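Side-chain contacts in glycosyl hydrolase, family 38 (Enterococcus faecalis, PDB 5KBP), which probably hydrolyses alpha-mannosidic linkages in carbohydrates, as a metal-binding member of glycosyl hydrolase family 38: residues L306-T311 / Y774-G779; K558-E563 / L659-T664; S691-V696 / F890-W895; G727-N732 / F790-Q795. All coordinates share one frame; numbering follows the deposited sequence.

Contact 1 of 4, residues L306-T311 / Y774-G779; sequences LKQWNT and YTFKYG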
# COMPACT_ATOMS: atom_id res chain seq x y z
N LEU A 306 -10.90 8.19 -4.43
CA LEU A 306 -10.05 8.78 -3.40
C LEU A 306 -10.86 9.68 -2.48
O LEU A 306 -10.71 9.62 -1.25
CB LEU A 306 -8.91 9.57 -4.05
CG LEU A 306 -7.89 8.81 -4.89
CD1 LEU A 306 -6.94 9.78 -5.57
CD2 LEU A 306 -7.11 7.82 -4.04
N LYS A 307 -11.71 10.53 -3.05
CA LYS A 307 -12.52 11.43 -2.24
C LYS A 307 -13.54 10.67 -1.40
O LYS A 307 -13.84 11.06 -0.27
CB LYS A 307 -13.23 12.45 -3.13
CG LYS A 307 -12.37 13.65 -3.55
CD LYS A 307 -11.35 13.29 -4.61
CE LYS A 307 -10.66 14.53 -5.13
NZ LYS A 307 -9.61 14.20 -6.13
N GLN A 308 -14.08 9.57 -1.94
CA GLN A 308 -15.03 8.77 -1.18
C GLN A 308 -14.35 8.10 0.00
O GLN A 308 -14.89 8.10 1.12
CB GLN A 308 -15.68 7.73 -2.09
CG GLN A 308 -16.62 8.32 -3.13
CD GLN A 308 -17.26 7.27 -4.01
OE1 GLN A 308 -16.62 6.29 -4.39
NE2 GLN A 308 -18.53 7.46 -4.35
N TRP A 309 -13.17 7.52 -0.22
CA TRP A 309 -12.43 6.90 0.88
C TRP A 309 -12.01 7.94 1.91
O TRP A 309 -12.04 7.67 3.12
CB TRP A 309 -11.22 6.15 0.34
CG TRP A 309 -11.50 4.72 0.04
CD1 TRP A 309 -11.95 4.20 -1.14
CD2 TRP A 309 -11.36 3.61 0.93
NE1 TRP A 309 -12.10 2.84 -1.04
CE2 TRP A 309 -11.74 2.45 0.23
CE3 TRP A 309 -10.95 3.48 2.26
CZ2 TRP A 309 -11.73 1.18 0.81
CZ3 TRP A 309 -10.93 2.22 2.84
CH2 TRP A 309 -11.32 1.09 2.11
N ASN A 310 -11.60 9.13 1.46
CA ASN A 310 -11.19 10.17 2.39
C ASN A 310 -12.35 10.59 3.28
O ASN A 310 -12.20 10.74 4.50
CB ASN A 310 -10.64 11.37 1.63
CG ASN A 310 -9.93 12.35 2.54
OD1 ASN A 310 -9.37 11.97 3.57
ND2 ASN A 310 -9.95 13.63 2.16
N THR A 311 -13.54 10.78 2.69
CA THR A 311 -14.72 11.09 3.48
C THR A 311 -15.02 9.98 4.48
O THR A 311 -15.34 10.24 5.64
CB THR A 311 -15.93 11.31 2.56
OG1 THR A 311 -15.72 12.49 1.77
CG2 THR A 311 -17.20 11.48 3.37
N TYR A 774 -18.86 1.44 -8.93
CA TYR A 774 -18.88 2.64 -8.11
C TYR A 774 -20.27 2.84 -7.53
O TYR A 774 -21.28 2.51 -8.16
CB TYR A 774 -18.47 3.88 -8.90
CG TYR A 774 -16.98 3.98 -9.16
CD1 TYR A 774 -16.41 3.37 -10.27
CD2 TYR A 774 -16.15 4.66 -8.28
CE1 TYR A 774 -15.05 3.45 -10.50
CE2 TYR A 774 -14.79 4.75 -8.51
CZ TYR A 774 -14.24 4.14 -9.62
OH TYR A 774 -12.89 4.22 -9.84
N THR A 775 -20.31 3.37 -6.31
CA THR A 775 -21.56 3.69 -5.62
C THR A 775 -21.47 5.10 -5.08
O THR A 775 -20.58 5.40 -4.27
CB THR A 775 -21.84 2.70 -4.49
OG1 THR A 775 -21.95 1.37 -5.02
CG2 THR A 775 -23.13 3.06 -3.77
N PHE A 776 -22.37 5.97 -5.52
CA PHE A 776 -22.39 7.37 -5.11
C PHE A 776 -23.57 7.60 -4.18
O PHE A 776 -24.72 7.33 -4.54
CB PHE A 776 -22.48 8.29 -6.33
CG PHE A 776 -21.52 7.93 -7.43
CD1 PHE A 776 -20.18 8.26 -7.34
CD2 PHE A 776 -21.97 7.25 -8.56
CE1 PHE A 776 -19.30 7.92 -8.35
CE2 PHE A 776 -21.09 6.92 -9.57
CZ PHE A 776 -19.75 7.25 -9.47
N LYS A 777 -23.28 8.10 -2.98
CA LYS A 777 -24.29 8.37 -1.97
C LYS A 777 -24.51 9.87 -1.87
O LYS A 777 -23.56 10.62 -1.62
CB LYS A 777 -23.89 7.79 -0.61
CG LYS A 777 -23.80 6.27 -0.58
CD LYS A 777 -23.46 5.77 0.81
CE LYS A 777 -23.39 4.25 0.84
NZ LYS A 777 -23.05 3.73 2.19
N TYR A 778 -25.75 10.30 -2.06
CA TYR A 778 -26.11 11.71 -2.00
C TYR A 778 -27.59 11.80 -1.65
O TYR A 778 -28.29 10.79 -1.58
CB TYR A 778 -25.77 12.43 -3.31
CG TYR A 778 -26.36 11.80 -4.56
CD1 TYR A 778 -25.84 10.63 -5.09
CD2 TYR A 778 -27.44 12.39 -5.21
CE1 TYR A 778 -26.37 10.05 -6.23
CE2 TYR A 778 -27.98 11.82 -6.35
CZ TYR A 778 -27.44 10.65 -6.86
OH TYR A 778 -27.97 10.09 -7.99
N GLY A 779 -28.07 13.02 -1.43
CA GLY A 779 -29.45 13.19 -1.02
C GLY A 779 -29.96 14.60 -1.23
O GLY A 779 -29.22 15.52 -1.58

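Contact 2 of 4, residues K558-E563 / L659-T664; sequences KLLTFE and LFFETT. With SO4 (sulfate ion), chain K.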
# COMPACT_ATOMS: atom_id res chain seq x y z
N LYS A 558 -38.13 17.50 -12.69
CA LYS A 558 -36.94 17.08 -13.43
C LYS A 558 -35.73 16.88 -12.52
O LYS A 558 -34.59 17.01 -12.97
CB LYS A 558 -36.61 18.07 -14.55
CG LYS A 558 -37.72 18.23 -15.58
CD LYS A 558 -37.36 19.25 -16.64
CE LYS A 558 -38.47 19.40 -17.65
NZ LYS A 558 -38.16 20.40 -18.70
N LEU A 559 -35.96 16.57 -11.25
CA LEU A 559 -34.87 16.30 -10.33
C LEU A 559 -34.30 14.91 -10.57
O LEU A 559 -34.98 14.01 -11.08
CB LEU A 559 -35.35 16.43 -8.89
CG LEU A 559 -35.87 17.81 -8.48
CD1 LEU A 559 -36.45 17.77 -7.07
CD2 LEU A 559 -34.76 18.85 -8.57
N LEU A 560 -33.03 14.74 -10.20
CA LEU A 560 -32.30 13.48 -10.38
C LEU A 560 -32.21 13.11 -11.86
O LEU A 560 -32.56 12.00 -12.28
CB LEU A 560 -32.94 12.35 -9.56
CG LEU A 560 -32.09 11.09 -9.32
CD1 LEU A 560 -30.94 11.40 -8.37
CD2 LEU A 560 -32.95 9.95 -8.79
N THR A 561 -31.72 14.05 -12.66
CA THR A 561 -31.46 13.83 -14.08
C THR A 561 -29.96 13.67 -14.29
O THR A 561 -29.17 14.48 -13.79
CB THR A 561 -32.00 14.99 -14.92
OG1 THR A 561 -33.43 15.04 -14.83
CG2 THR A 561 -31.59 14.82 -16.38
N PHE A 562 -29.58 12.63 -15.01
CA PHE A 562 -28.18 12.31 -15.24
C PHE A 562 -27.71 12.84 -16.58
O PHE A 562 -28.46 12.82 -17.57
CB PHE A 562 -27.95 10.79 -15.16
CG PHE A 562 -28.26 10.21 -13.81
CD1 PHE A 562 -27.34 10.32 -12.77
CD2 PHE A 562 -29.46 9.57 -13.57
CE1 PHE A 562 -27.62 9.79 -11.53
CE2 PHE A 562 -29.74 9.04 -12.33
CZ PHE A 562 -28.82 9.15 -11.30
N GLU A 563 -26.48 13.33 -16.62
CA GLU A 563 -25.91 13.96 -17.80
C GLU A 563 -24.47 13.51 -17.96
O GLU A 563 -23.67 13.63 -17.03
CB GLU A 563 -25.97 15.49 -17.69
CG GLU A 563 -25.33 16.23 -18.85
CD GLU A 563 -24.95 17.65 -18.49
OE1 GLU A 563 -23.89 17.84 -17.85
OE2 GLU A 563 -25.71 18.58 -18.83
N LEU A 659 -34.47 12.96 1.41
CA LEU A 659 -34.65 11.98 0.34
C LEU A 659 -33.26 11.47 -0.05
O LEU A 659 -32.46 12.23 -0.61
CB LEU A 659 -35.37 12.60 -0.85
CG LEU A 659 -36.05 11.64 -1.83
CD1 LEU A 659 -37.24 10.96 -1.18
CD2 LEU A 659 -36.46 12.38 -3.10
N PHE A 660 -32.99 10.21 0.24
CA PHE A 660 -31.66 9.64 0.05
C PHE A 660 -31.55 8.97 -1.32
O PHE A 660 -32.50 8.35 -1.80
CB PHE A 660 -31.35 8.63 1.15
CG PHE A 660 -31.19 9.24 2.51
CD1 PHE A 660 -32.29 9.45 3.32
CD2 PHE A 660 -29.94 9.60 2.98
CE1 PHE A 660 -32.14 10.02 4.58
CE2 PHE A 660 -29.78 10.17 4.23
CZ PHE A 660 -30.89 10.38 5.03
N PHE A 661 -30.38 9.11 -1.93
CA PHE A 661 -30.09 8.51 -3.23
C PHE A 661 -28.83 7.65 -3.14
O PHE A 661 -27.91 7.95 -2.38
CB PHE A 661 -29.89 9.58 -4.31
CG PHE A 661 -31.00 10.58 -4.37
CD1 PHE A 661 -32.28 10.20 -4.74
CD2 PHE A 661 -30.77 11.91 -4.08
CE1 PHE A 661 -33.31 11.12 -4.80
CE2 PHE A 661 -31.79 12.84 -4.14
CZ PHE A 661 -33.06 12.44 -4.50
N GLU A 662 -28.81 6.57 -3.92
CA GLU A 662 -27.66 5.68 -4.00
C GLU A 662 -27.55 5.20 -5.44
O GLU A 662 -28.26 4.28 -5.85
CB GLU A 662 -27.80 4.51 -3.03
CG GLU A 662 -26.49 4.07 -2.40
CD GLU A 662 -26.66 2.91 -1.43
OE1 GLU A 662 -26.50 1.75 -1.87
OE2 GLU A 662 -26.95 3.16 -0.25
N THR A 663 -26.66 5.83 -6.20
CA THR A 663 -26.48 5.52 -7.62
C THR A 663 -25.27 4.60 -7.79
O THR A 663 -24.19 4.89 -7.26
CB THR A 663 -26.29 6.80 -8.44
OG1 THR A 663 -27.46 7.62 -8.32
CG2 THR A 663 -26.05 6.47 -9.90
N THR A 664 -25.46 3.51 -8.51
CA THR A 664 -24.40 2.54 -8.77
C THR A 664 -24.23 2.35 -10.27
O THR A 664 -25.21 2.23 -11.01
CB THR A 664 -24.70 1.18 -8.12
OG1 THR A 664 -25.95 0.68 -8.61
CG2 THR A 664 -24.78 1.32 -6.61
S SO4 K . -41.52 21.77 -18.80
O1 SO4 K . -41.30 21.72 -17.36
O2 SO4 K . -41.84 20.43 -19.29
O3 SO4 K . -42.63 22.67 -19.10
O4 SO4 K . -40.31 22.25 -19.46

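Contact 3 of 4, residues S691-V696 / F890-W895; sequences SIYEVV and FEIRTW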
# COMPACT_ATOMS: atom_id res chain seq x y z
N SER A 691 -18.04 24.57 3.29
CA SER A 691 -16.59 24.66 3.15
C SER A 691 -15.91 24.20 4.43
O SER A 691 -16.32 23.21 5.04
CB SER A 691 -16.18 26.09 2.80
OG SER A 691 -14.81 26.15 2.44
N ILE A 692 -14.86 24.91 4.84
CA ILE A 692 -14.09 24.55 6.02
C ILE A 692 -14.54 25.45 7.17
O ILE A 692 -14.19 26.63 7.21
CB ILE A 692 -12.58 24.68 5.77
CG1 ILE A 692 -12.19 23.83 4.56
CG2 ILE A 692 -11.80 24.27 7.01
CD1 ILE A 692 -12.61 22.38 4.68
N TYR A 693 -15.30 24.88 8.10
CA TYR A 693 -15.85 25.61 9.24
C TYR A 693 -16.62 26.85 8.78
O TYR A 693 -16.57 27.91 9.41
CB TYR A 693 -14.75 26.01 10.23
CG TYR A 693 -14.06 24.85 10.91
CD1 TYR A 693 -14.75 24.04 11.80
CD2 TYR A 693 -12.72 24.59 10.69
CE1 TYR A 693 -14.12 22.99 12.44
CE2 TYR A 693 -12.08 23.54 11.32
CZ TYR A 693 -12.78 22.74 12.20
OH TYR A 693 -12.15 21.70 12.83
N GLU A 694 -17.35 26.71 7.68
CA GLU A 694 -17.95 27.87 7.04
C GLU A 694 -18.98 27.43 6.01
O GLU A 694 -18.75 26.48 5.26
CB GLU A 694 -16.86 28.72 6.36
CG GLU A 694 -17.36 29.75 5.38
CD GLU A 694 -16.23 30.46 4.66
OE1 GLU A 694 -16.28 31.70 4.54
OE2 GLU A 694 -15.28 29.77 4.23
N VAL A 695 -20.12 28.12 6.00
CA VAL A 695 -21.08 28.05 4.91
C VAL A 695 -20.82 29.28 4.05
O VAL A 695 -21.30 30.38 4.36
CB VAL A 695 -22.52 27.99 5.40
CG1 VAL A 695 -23.49 28.02 4.23
CG2 VAL A 695 -22.74 26.73 6.23
N VAL A 696 -20.04 29.11 2.99
CA VAL A 696 -19.55 30.23 2.19
C VAL A 696 -20.60 30.63 1.16
O VAL A 696 -21.29 29.78 0.58
CB VAL A 696 -18.21 29.88 1.53
CG1 VAL A 696 -18.37 28.74 0.52
CG2 VAL A 696 -17.60 31.10 0.87
N PHE A 890 -19.42 33.02 12.65
CA PHE A 890 -18.38 32.22 12.01
C PHE A 890 -17.24 31.89 12.96
O PHE A 890 -16.11 31.65 12.53
CB PHE A 890 -17.84 32.91 10.75
CG PHE A 890 -18.91 33.29 9.76
CD1 PHE A 890 -19.53 32.33 8.99
CD2 PHE A 890 -19.27 34.62 9.60
CE1 PHE A 890 -20.51 32.68 8.08
CE2 PHE A 890 -20.25 34.98 8.69
CZ PHE A 890 -20.87 34.00 7.93
N GLU A 891 -17.52 31.87 14.26
CA GLU A 891 -16.50 31.53 15.24
C GLU A 891 -16.32 30.02 15.32
O GLU A 891 -17.29 29.26 15.29
CB GLU A 891 -16.86 32.07 16.62
CG GLU A 891 -15.75 31.92 17.65
CD GLU A 891 -16.24 32.08 19.08
OE1 GLU A 891 -15.89 31.24 19.92
OE2 GLU A 891 -16.98 33.05 19.35
N ILE A 892 -15.07 29.59 15.42
CA ILE A 892 -14.72 28.19 15.66
C ILE A 892 -14.40 28.08 17.14
O ILE A 892 -13.31 28.46 17.58
CB ILE A 892 -13.56 27.72 14.79
CG1 ILE A 892 -13.82 28.05 13.32
CG2 ILE A 892 -13.33 26.23 14.97
CD1 ILE A 892 -12.61 27.85 12.43
N ARG A 893 -15.34 27.58 17.93
CA ARG A 893 -15.19 27.50 19.37
C ARG A 893 -14.81 26.09 19.80
O ARG A 893 -15.36 25.11 19.29
CB ARG A 893 -16.48 27.93 20.08
CG ARG A 893 -16.37 27.97 21.59
CD ARG A 893 -17.52 28.75 22.21
NE ARG A 893 -17.48 30.17 21.88
CZ ARG A 893 -18.35 31.06 22.32
NH1 ARG A 893 -19.35 30.69 23.11
NH2 ARG A 893 -18.23 32.34 21.97
N THR A 894 -13.86 26.00 20.73
CA THR A 894 -13.39 24.73 21.26
C THR A 894 -13.49 24.76 22.78
O THR A 894 -13.01 25.69 23.42
CB THR A 894 -11.94 24.45 20.84
OG1 THR A 894 -11.83 24.53 19.41
CG2 THR A 894 -11.51 23.07 21.30
N TRP A 895 -14.13 23.74 23.35
CA TRP A 895 -14.31 23.62 24.78
C TRP A 895 -13.29 22.66 25.39
O TRP A 895 -12.67 21.85 24.70
CB TRP A 895 -15.72 23.13 25.11
CG TRP A 895 -16.82 24.11 24.81
CD1 TRP A 895 -17.43 24.95 25.70
CD2 TRP A 895 -17.44 24.34 23.54
NE1 TRP A 895 -18.39 25.69 25.06
CE2 TRP A 895 -18.42 25.34 23.73
CE3 TRP A 895 -17.26 23.80 22.26
CZ2 TRP A 895 -19.22 25.81 22.69
CZ3 TRP A 895 -18.05 24.27 21.23
CH2 TRP A 895 -19.02 25.27 21.45

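Contact 4 of 4, residues G727-N732 / F790-Q795; sequences GVTIFN and FATYQQ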
# COMPACT_ATOMS: atom_id res chain seq x y z
N GLY A 727 -36.14 26.79 -0.81
CA GLY A 727 -34.74 26.43 -0.98
C GLY A 727 -34.57 24.94 -1.14
O GLY A 727 -35.40 24.14 -0.70
N VAL A 728 -33.46 24.57 -1.78
CA VAL A 728 -33.09 23.18 -2.02
C VAL A 728 -31.67 22.96 -1.53
O VAL A 728 -30.77 23.74 -1.86
CB VAL A 728 -33.21 22.81 -3.51
CG1 VAL A 728 -32.81 21.36 -3.73
CG2 VAL A 728 -34.62 23.05 -4.02
N THR A 729 -31.47 21.91 -0.75
CA THR A 729 -30.15 21.51 -0.28
C THR A 729 -29.82 20.13 -0.82
O THR A 729 -30.64 19.21 -0.73
CB THR A 729 -30.07 21.51 1.25
OG1 THR A 729 -30.32 22.82 1.76
CG2 THR A 729 -28.70 21.05 1.72
N ILE A 730 -28.62 19.98 -1.38
CA ILE A 730 -28.14 18.72 -1.93
C ILE A 730 -26.89 18.33 -1.16
O ILE A 730 -25.87 19.04 -1.22
CB ILE A 730 -27.84 18.82 -3.43
CG1 ILE A 730 -29.07 19.30 -4.20
CG2 ILE A 730 -27.37 17.48 -3.97
CD1 ILE A 730 -30.26 18.37 -4.10
N PHE A 731 -26.95 17.22 -0.43
CA PHE A 731 -25.81 16.73 0.32
C PHE A 731 -25.24 15.48 -0.35
O PHE A 731 -25.90 14.84 -1.17
CB PHE A 731 -26.17 16.45 1.78
CG PHE A 731 -27.34 15.52 1.97
CD1 PHE A 731 -28.63 16.03 2.04
CD2 PHE A 731 -27.15 14.16 2.11
CE1 PHE A 731 -29.71 15.18 2.22
CE2 PHE A 731 -28.23 13.31 2.29
CZ PHE A 731 -29.51 13.82 2.35
N ASN A 732 -24.01 15.14 0.02
CA ASN A 732 -23.27 14.09 -0.67
C ASN A 732 -22.22 13.51 0.27
O ASN A 732 -21.99 14.02 1.37
CB ASN A 732 -22.60 14.64 -1.94
CG ASN A 732 -21.44 15.57 -1.63
OD1 ASN A 732 -20.29 15.15 -1.55
ND2 ASN A 732 -21.75 16.86 -1.46
N PHE A 790 -30.56 26.04 7.83
CA PHE A 790 -29.49 25.57 8.70
C PHE A 790 -29.82 24.21 9.30
O PHE A 790 -28.91 23.42 9.57
CB PHE A 790 -29.22 26.59 9.80
CG PHE A 790 -28.85 27.95 9.27
CD1 PHE A 790 -27.64 28.14 8.63
CD2 PHE A 790 -29.71 29.02 9.41
CE1 PHE A 790 -27.29 29.38 8.14
CE2 PHE A 790 -29.37 30.27 8.91
CZ PHE A 790 -28.16 30.45 8.28
N ALA A 791 -31.11 23.92 9.52
CA ALA A 791 -31.49 22.58 9.96
C ALA A 791 -31.14 21.54 8.91
O ALA A 791 -30.73 20.42 9.24
CB ALA A 791 -32.98 22.54 10.29
N THR A 792 -31.31 21.89 7.63
CA THR A 792 -30.94 20.97 6.55
C THR A 792 -29.43 20.76 6.49
O THR A 792 -28.97 19.71 6.04
CB THR A 792 -31.45 21.49 5.21
OG1 THR A 792 -30.71 22.66 4.83
CG2 THR A 792 -32.93 21.85 5.32
N TYR A 793 -28.65 21.75 6.94
CA TYR A 793 -27.21 21.59 6.97
C TYR A 793 -26.79 20.62 8.07
O TYR A 793 -25.89 19.79 7.87
CB TYR A 793 -26.52 22.94 7.16
CG TYR A 793 -26.77 23.95 6.06
CD1 TYR A 793 -27.40 23.59 4.88
CD2 TYR A 793 -26.35 25.26 6.20
CE1 TYR A 793 -27.62 24.51 3.87
CE2 TYR A 793 -26.56 26.19 5.20
CZ TYR A 793 -27.20 25.81 4.04
OH TYR A 793 -27.41 26.73 3.05
N GLN A 794 -27.43 20.72 9.24
CA GLN A 794 -27.10 19.83 10.35
C GLN A 794 -27.44 18.39 10.00
O GLN A 794 -26.64 17.47 10.24
CB GLN A 794 -27.84 20.28 11.61
CG GLN A 794 -27.37 21.60 12.18
CD GLN A 794 -28.11 21.99 13.45
OE1 GLN A 794 -29.34 21.97 13.50
NE2 GLN A 794 -27.35 22.34 14.49
N GLN A 795 -28.63 18.16 9.44
CA GLN A 795 -29.01 16.81 9.03
C GLN A 795 -28.15 16.32 7.87
O GLN A 795 -27.96 15.11 7.71
CB GLN A 795 -30.49 16.77 8.65
CG GLN A 795 -31.44 17.01 9.81

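Contact 1 of 4, residues L306-T311 / Y774-G779
Q308 reaches from the helix 304-332 to Y774, T775 and F776 on strand 772-783, joining a long helix of the alpha-mannosidase middle domain to a large antiparallel beta sheet of the C-terminal part. The axes of the two short segments stay 10.6 Å apart and their directions differ by 56°, so the gap is bridged by one long side chain and just 124 Å² of surface is buried.

The polar link is a single weak hydrogen bond: Q308 NE2 lies 2.9 Å from T775 O, but the N-H...O angle of 126° is strongly bent. Y774 and F776 use their backbones to pair with I665 and T663 of strand 659-667, while the carbonyl of T775 between them faces the other edge, where the glutamine finds it. With CG anti to the carbonyl carbon and the chain fully extended beyond it, the amide is carried straight out from the helix. Within the helix, the carbonyl just before Q308 is gripped twice: T311 N and T311 OG1 approach K307 O from opposite faces of the carbonyl plane, the hydroxyl OG1 at 3.1 Å from that oxygen.

Two rings lie beside the Q308 amide. NE2 of Q308 comes within 3.5 Å of F776 CD1, in an oblique meeting with the amide and ring planes 41° apart. On the Y774 side, Q308 OE1 sits at the edge of the ring, near its plane, 4.2 Å from Y774 CD2.

Contact 2 of 4, residues K558-E563 / L659-T664
L560 and F562, on the bulged strand 555-566, meet F661 and T663 of strand 659-667 between two antiparallel sheets of the family 38 C-terminal domain, packed face to face as in a beta sandwich. Two G1 bulges interrupt the first strand: K558 and L559 both face L545, and L560 and T561 both face L677.

L560 makes a CH-pi contact, its CD1 lying 4.1 Å from the centroid of the F661 ring and 12° off the ring normal. CG anti to the backbone N (chi1 -163°) directs the branched end across the gap, and CD2 rests 4.1 Å from F661 CD1, nearer the rim. The opposite face of the phenyl carries L659 O, 3.6 Å above the plane and offset toward the rim, so the ring is held between a methyl group and a carbonyl.

F562 instead presents its edge, which meets both branches of T663. Its CZ is 3.6 Å from T663 OG1, which lies near the ring plane and hydrogen-bonds to Y778 OH and T648 OG1. The methyl T663 CG2 is 4.0 Å from F562 CE1. At the far end of the bulged segment K558 NZ holds a sulfate, probably from the crystallisation liquor, through O4 at 2.9 Å.

No hydrogen bond crosses between the two segments, so the direct attraction between them is probably dispersion and CH-pi; the positively polarised C-H edge of F562 may add a slight attraction to the T663 oxygen.

Contact 3 of 4, residues S691-V696 / F890-W895
F890, in the loop just before the C-terminal strand 892-897, and I892, the first residue of that strand, pack against V695 and Y693, which lie where a loop runs into strand 695-699. The contact thus joins the small antiparallel sheet of the C-terminal beta sandwich domain to an outermost strand of the large antiparallel sheet before it, burying 199 Å².

F890 adopts a left-handed backbone conformation, and its ring swings round until CE1 is 4.4 Å from V695 O, in an oblique approach. Its carbonyl oxygen accepts bonds from Q135 NE2 and Q138 NE2. E891 is directed away from the other segment, and its OE2 accepts a hydrogen bond from R888 N.

I892 carries the apolar contact. With CG1 beside the backbone N (chi1 -52°) and CG2 anti to it, its two branches touch different parts of Y693: CD1 meets CB of Y693 at 3.6 Å, whereas CG2 lies over one face of the ring, 4.2 Å from the centroid and 14° off the normal, in a CH-pi contact. The side chains meet at about a right angle, and M139 of helix 136-141 packs on both. The Y693 ring is anchored at its far end by a hydrogen bond between OH and E101 OE2.

R893, whose NH1 bonds to A885 O, grips E891 side-on in a two-pronged salt bridge, R893 NE to E891 OE1 at 2.7 Å and R893 NH2 to E891 OE2 at 3.0 Å.

Contact 4 of 4, residues G727-N732 / F790-Q795
T729 OG1 takes part in two hydrogen bonds: it donates to T792 OG1 at 3.1 Å and is also bonded to N720 ND2 on the adjacent strand. T792 OG1 in turn bonds to R789 O, one helical turn earlier, so the two hydroxyls form a short relay from strand to helix. A chi1 of 70° places T792 OG1 between its own backbone N and carbonyl carbon, where it can meet R789 O and T729 OG1 together.

The T792 oxygen also lies against carbons of the other threonine: T792 OG1 is 3.8 Å from T729 CB and 4.0 Å from T729 CG2.

Helix 789-799, which follows strand 772-783 in the chain, lies on one face of the large antiparallel sheet. Strand 727-732 is an interior member there: the backbone of T729 pairs with S781 on one side, and that of I730 with V719 on the other.

Y793 starts out pointing away from the strand, but its ring comes back toward it. T729 OG1 lies at the edge of that ring, near its plane, 3.8 Å from Y793 CE1, and the two side chains meet at about a right angle. The phenol is fixed by stacking on F718 and by a hydrogen bond between Y793 OH and E688 OE1. Further along, F731 also faces the helix and rests on A796 and A799.

In the fold
All four contacts reach the same nine-stranded antiparallel sheet. Strands 659-667, 772-783 and 727-732 lie side by side in it, so contacts 2, 1 and 4 meet it on successive strands, with centres 14 to 17 Å apart; the T663 and Y778 hydroxyls and the F731-G779 backbone bond tie them together. Contact 3 reaches the outermost strand 695-699, its centre 16 Å from contact 4, which it touches through V695 and Y793, and 30 Å from contact 2. Along the chain, contact 2 is nested within contact 1 and contact 4 within contact 3, while contact 1 crosses both 3 and 4. The sheet thereby unites the middle-domain helix, the facing sheet that carries strand 555-566 and the C-terminal sandwich domain.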